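PDB 2ZTB: crystal protein from Bacillus thuringiensis serovar dakota, which is parasporin-2, a cytotoxin that recognises cancer cells and, as in related aerolysin-type beta-pore-forming toxins, probably kills them by perforating the membrane. Local coordinates for residues T123-I128 with S141-T146; A183-P188 with G224-T229. All coordinates share one frame; numbering follows the deposited sequence.

Contact 1: T123-I128 with S141-T146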
# COMPACT_ATOMS: atom_id res chain seq x y z
N THR A 123 13.39 0.45 -0.12
CA THR A 123 13.65 0.98 -1.45
C THR A 123 12.97 0.10 -2.51
O THR A 123 12.48 0.61 -3.53
CB THR A 123 15.18 1.07 -1.69
OG1 THR A 123 15.66 2.31 -1.17
CG2 THR A 123 15.57 0.97 -3.16
N SER A 124 12.92 -1.21 -2.27
CA SER A 124 12.34 -2.12 -3.26
C SER A 124 10.82 -2.11 -3.26
O SER A 124 10.18 -2.08 -2.22
CB SER A 124 12.89 -3.55 -3.14
OG SER A 124 13.41 -3.84 -1.86
N LYS A 125 10.26 -2.12 -4.46
CA LYS A 125 8.82 -2.07 -4.63
C LYS A 125 8.17 -3.31 -4.03
O LYS A 125 8.75 -4.40 -4.06
CB LYS A 125 8.46 -1.94 -6.11
CG LYS A 125 9.10 -0.74 -6.81
CD LYS A 125 8.37 0.57 -6.52
CE LYS A 125 9.02 1.69 -7.32
NZ LYS A 125 8.11 2.85 -7.53
N LEU A 126 6.98 -3.13 -3.47
CA LEU A 126 6.22 -4.24 -2.93
C LEU A 126 5.13 -4.64 -3.93
O LEU A 126 4.38 -3.79 -4.43
CB LEU A 126 5.61 -3.83 -1.59
CG LEU A 126 4.68 -4.82 -0.89
CD1 LEU A 126 5.47 -5.96 -0.29
CD2 LEU A 126 3.85 -4.10 0.18
N SER A 127 5.04 -5.94 -4.22
CA SER A 127 4.01 -6.46 -5.10
C SER A 127 2.73 -6.77 -4.32
O SER A 127 2.75 -7.54 -3.35
CB SER A 127 4.49 -7.69 -5.86
OG SER A 127 5.59 -7.35 -6.70
N ILE A 128 1.65 -6.12 -4.75
CA ILE A 128 0.33 -6.31 -4.17
C ILE A 128 -0.63 -6.78 -5.27
O ILE A 128 -0.76 -6.13 -6.33
CB ILE A 128 -0.19 -5.00 -3.45
CG1 ILE A 128 0.68 -4.66 -2.22
CG2 ILE A 128 -1.66 -5.11 -3.05
CD1 ILE A 128 0.72 -5.76 -1.13
N SER A 141 2.86 -2.51 -8.05
CA SER A 141 4.25 -2.56 -7.61
C SER A 141 4.52 -1.23 -6.90
O SER A 141 4.66 -0.18 -7.55
CB SER A 141 5.20 -2.78 -8.80
OG SER A 141 6.46 -3.28 -8.37
N THR A 142 4.53 -1.25 -5.57
CA THR A 142 4.41 -0.01 -4.82
C THR A 142 5.54 0.26 -3.82
O THR A 142 6.04 -0.67 -3.17
CB THR A 142 3.01 0.10 -4.15
OG1 THR A 142 2.76 1.45 -3.76
CG2 THR A 142 2.89 -0.83 -2.96
N THR A 143 5.93 1.52 -3.69
CA THR A 143 6.86 1.94 -2.65
C THR A 143 6.14 1.93 -1.30
O THR A 143 5.11 2.58 -1.11
CB THR A 143 7.45 3.34 -2.92
OG1 THR A 143 8.11 3.35 -4.19
CG2 THR A 143 8.46 3.75 -1.83
N ILE A 144 6.69 1.16 -0.37
CA ILE A 144 6.15 1.06 0.99
C ILE A 144 6.11 2.44 1.64
O ILE A 144 7.09 3.20 1.57
CB ILE A 144 6.96 0.06 1.82
CG1 ILE A 144 6.95 -1.31 1.12
CG2 ILE A 144 6.43 -0.03 3.24
CD1 ILE A 144 7.95 -2.35 1.70
N GLY A 145 4.95 2.78 2.20
CA GLY A 145 4.76 4.06 2.86
C GLY A 145 4.11 5.08 1.96
O GLY A 145 4.04 6.25 2.32
N THR A 146 3.65 4.66 0.78
CA THR A 146 3.03 5.57 -0.19
C THR A 146 1.59 5.15 -0.56
O THR A 146 1.11 4.09 -0.14
CB THR A 146 3.87 5.70 -1.50
OG1 THR A 146 3.80 4.48 -2.24
CG2 THR A 146 5.35 6.02 -1.18
O HOH W 1 11.07 2.64 -4.04
O HOH W 2 9.33 0.25 -0.91
O HOH W 3 4.87 2.41 -8.30
O HOH W 4 7.37 -5.27 -7.02
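Lys125 and Ser141 meet on the outer face of a beta hairpin, where the OG of Ser141 sits 3.3 Å from CB of Lys125. That hydroxyl lies anti to its own backbone N (chi1 -160°), which carries it over the start of the lysine chain. Beyond CG the lysine bends and then runs extended across Thr143, its CD 3.6 Å from Thr143 OG1, and NZ ends in a weak hydrogen bond to the same hydroxyl. Leu126 and Thr142 point to the other face. They form the antiparallel hydrogen-bonded pair: Leu126 N donates to Thr142 O at 2.7 Å, almost straight, and Thr142 N returns the bond to Leu126 O at 2.8 Å. CG2 of Thr142, held between its backbone N and carbonyl carbon, rests against Leu126 O, while Thr142 OG1 turns aside to bond Glu148. On this side CB of Leu126 touches CG1 of Ile144, in the loop that follows the strand, at 3.9 Å, and both side chains also pack on Leu226 of strand 223-247.

Within the ladder, a water bridges the hydroxyls of Ser127 and Ser141, its oxygen 2.6 Å from Ser141 OG. Past Thr142 the two chains diverge, and water takes over from direct pairing. One molecule accepts from Ile144 N and donates to Ser124 O; another joins Thr123 O to Thr143 OG1. The second chain then leaves through a type II turn, Thr143 to Thr146, with Gly145 at a positive phi and Thr146 OG1 on a lone pair of Thr143 O at 2.6 Å. The chemistry is therefore divided: Lys125, Ser127 and Ser141 lie on a hydrated side, whereas Leu126 and Ile144, with Thr142 beside them, turn the hairpin and the turn after it toward the large sheet.

Contact 2: A183-P188 with G224-T229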
# COMPACT_ATOMS: atom_id res chain seq x y z
N ALA A 183 -9.34 -4.90 0.87
CA ALA A 183 -8.69 -5.87 1.72
C ALA A 183 -7.54 -5.18 2.43
O ALA A 183 -6.76 -4.46 1.81
CB ALA A 183 -8.18 -7.04 0.88
N ASP A 184 -7.45 -5.40 3.73
CA ASP A 184 -6.24 -5.06 4.48
C ASP A 184 -5.17 -6.11 4.25
O ASP A 184 -5.46 -7.29 4.01
CB ASP A 184 -6.51 -4.95 5.98
CG ASP A 184 -7.37 -3.76 6.32
OD1 ASP A 184 -7.31 -2.76 5.58
OD2 ASP A 184 -8.09 -3.82 7.33
N PHE A 185 -3.92 -5.69 4.32
CA PHE A 185 -2.81 -6.64 4.28
C PHE A 185 -1.74 -6.30 5.31
O PHE A 185 -1.68 -5.18 5.82
CB PHE A 185 -2.24 -6.78 2.85
CG PHE A 185 -1.71 -5.50 2.26
CD1 PHE A 185 -0.42 -5.04 2.58
CD2 PHE A 185 -2.48 -4.76 1.36
CE1 PHE A 185 0.09 -3.86 2.02
CE2 PHE A 185 -1.98 -3.57 0.79
CZ PHE A 185 -0.69 -3.11 1.13
N SER A 186 -0.93 -7.29 5.65
CA SER A 186 0.20 -7.07 6.54
C SER A 186 1.28 -8.08 6.18
O SER A 186 1.01 -9.05 5.47
CB SER A 186 -0.20 -7.20 8.02
OG SER A 186 -0.71 -8.48 8.32
N ALA A 187 2.50 -7.80 6.61
CA ALA A 187 3.64 -8.69 6.44
C ALA A 187 4.60 -8.42 7.60
O ALA A 187 4.76 -7.27 8.02
CB ALA A 187 4.33 -8.41 5.12
N PRO A 188 5.22 -9.49 8.14
CA PRO A 188 6.26 -9.28 9.15
C PRO A 188 7.51 -8.65 8.51
O PRO A 188 7.88 -9.00 7.39
CB PRO A 188 6.55 -10.69 9.65
CG PRO A 188 6.17 -11.59 8.48
CD PRO A 188 5.00 -10.92 7.84
N GLY A 224 9.45 -5.76 12.95
CA GLY A 224 8.39 -4.77 12.83
C GLY A 224 7.29 -5.32 11.95
O GLY A 224 7.24 -6.52 11.69
N THR A 225 6.41 -4.43 11.48
CA THR A 225 5.21 -4.82 10.75
C THR A 225 4.91 -3.88 9.58
O THR A 225 4.94 -2.66 9.72
CB THR A 225 3.98 -4.89 11.69
OG1 THR A 225 4.30 -5.67 12.85
CG2 THR A 225 2.76 -5.52 11.00
N LEU A 226 4.63 -4.47 8.43
CA LEU A 226 4.12 -3.75 7.28
C LEU A 226 2.60 -3.87 7.30
O LEU A 226 2.07 -4.90 7.68
CB LEU A 226 4.72 -4.29 5.98
CG LEU A 226 4.25 -3.70 4.64
CD1 LEU A 226 5.41 -3.68 3.67
CD2 LEU A 226 3.11 -4.49 4.06
N ARG A 227 1.91 -2.79 6.95
CA ARG A 227 0.44 -2.79 6.85
C ARG A 227 0.01 -1.98 5.65
O ARG A 227 0.75 -1.13 5.15
CB ARG A 227 -0.22 -2.22 8.11
CG ARG A 227 -0.00 -3.08 9.33
CD ARG A 227 -0.81 -2.62 10.51
NE ARG A 227 -0.52 -3.47 11.67
CZ ARG A 227 -1.26 -4.52 12.05
NH1 ARG A 227 -2.36 -4.85 11.37
NH2 ARG A 227 -0.89 -5.23 13.12
N GLY A 228 -1.19 -2.25 5.18
CA GLY A 228 -1.77 -1.44 4.13
C GLY A 228 -3.15 -1.91 3.79
O GLY A 228 -3.69 -2.79 4.45
N THR A 229 -3.70 -1.30 2.74
CA THR A 229 -5.03 -1.60 2.22
C THR A 229 -5.01 -1.51 0.70
O THR A 229 -4.36 -0.65 0.11
CB THR A 229 -6.08 -0.62 2.78
OG1 THR A 229 -5.99 -0.60 4.21
CG2 THR A 229 -7.51 -1.04 2.38
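Strands 183-188 and 224-229 run antiparallel, their axes 4.6 Å apart at closest approach and their directions 162° apart, with two hydrogen-bonded pairs, Phe185 with Gly228 and Ala187 with Leu226. The bonds differ in quality: Phe185 N to Gly228 O is nearly straight at 2.9 Å, whereas Gly228 N reaches Phe185 O less directly, with an N-H...O angle of 143°. Phe185 buries the most surface of any residue in the contact. Its chi1 of 60° sets CG between the backbone N and the carbonyl carbon, and the ring is thereby folded across to the opposite strand. There one ring face covers Gly228, whose CA makes a CH-pi contact 3.8 Å from the ring centroid; with no side chain on Gly228, the ring lies directly on its backbone, CZ 3.6 Å from CA. CD2 of Leu226 meets the ring at its edge, in plane, 3.7 Å from CE1. Further along the same face the CB atoms of Ala187 and Leu226 pack together.

The other face is mainly polar. The Asp184 and Thr229 side chains run alongside each other, and Thr229 OG1 donates to Asp184 OD1 at 2.9 Å, nearly in line with the carboxylate C-O bond. Nearby, CB of Ser186 approaches CG of Arg227.

Strand 61-90 flanks 183-188 on its far edge, through backbone bonds from Asp184 to Val71 and from Ser186 to Gln69. The apolar face is covered by the hairpin strand 126-132, with Ile128 against Phe185, while Val68 of strand 61-90 also touches the phenylalanine.

From the N terminus, contact 1 comes first: it closes the short hairpin of strands 126-132 and 136-142, with 12 residues between its segments. Contact 2 opens only after contact 1 has closed, so the two follow in series, neither nested nor crossed; it closes a longer excursion of 35 residues and pairs two long strands of the main sheet. In space they meet face to face, their centres about 12 Å apart. Ile144 CD1 lies 3.5 Å from Leu226 CD1. The hairpin and the turn after it are thereby packed against the elongated sheet through a shared apolar layer.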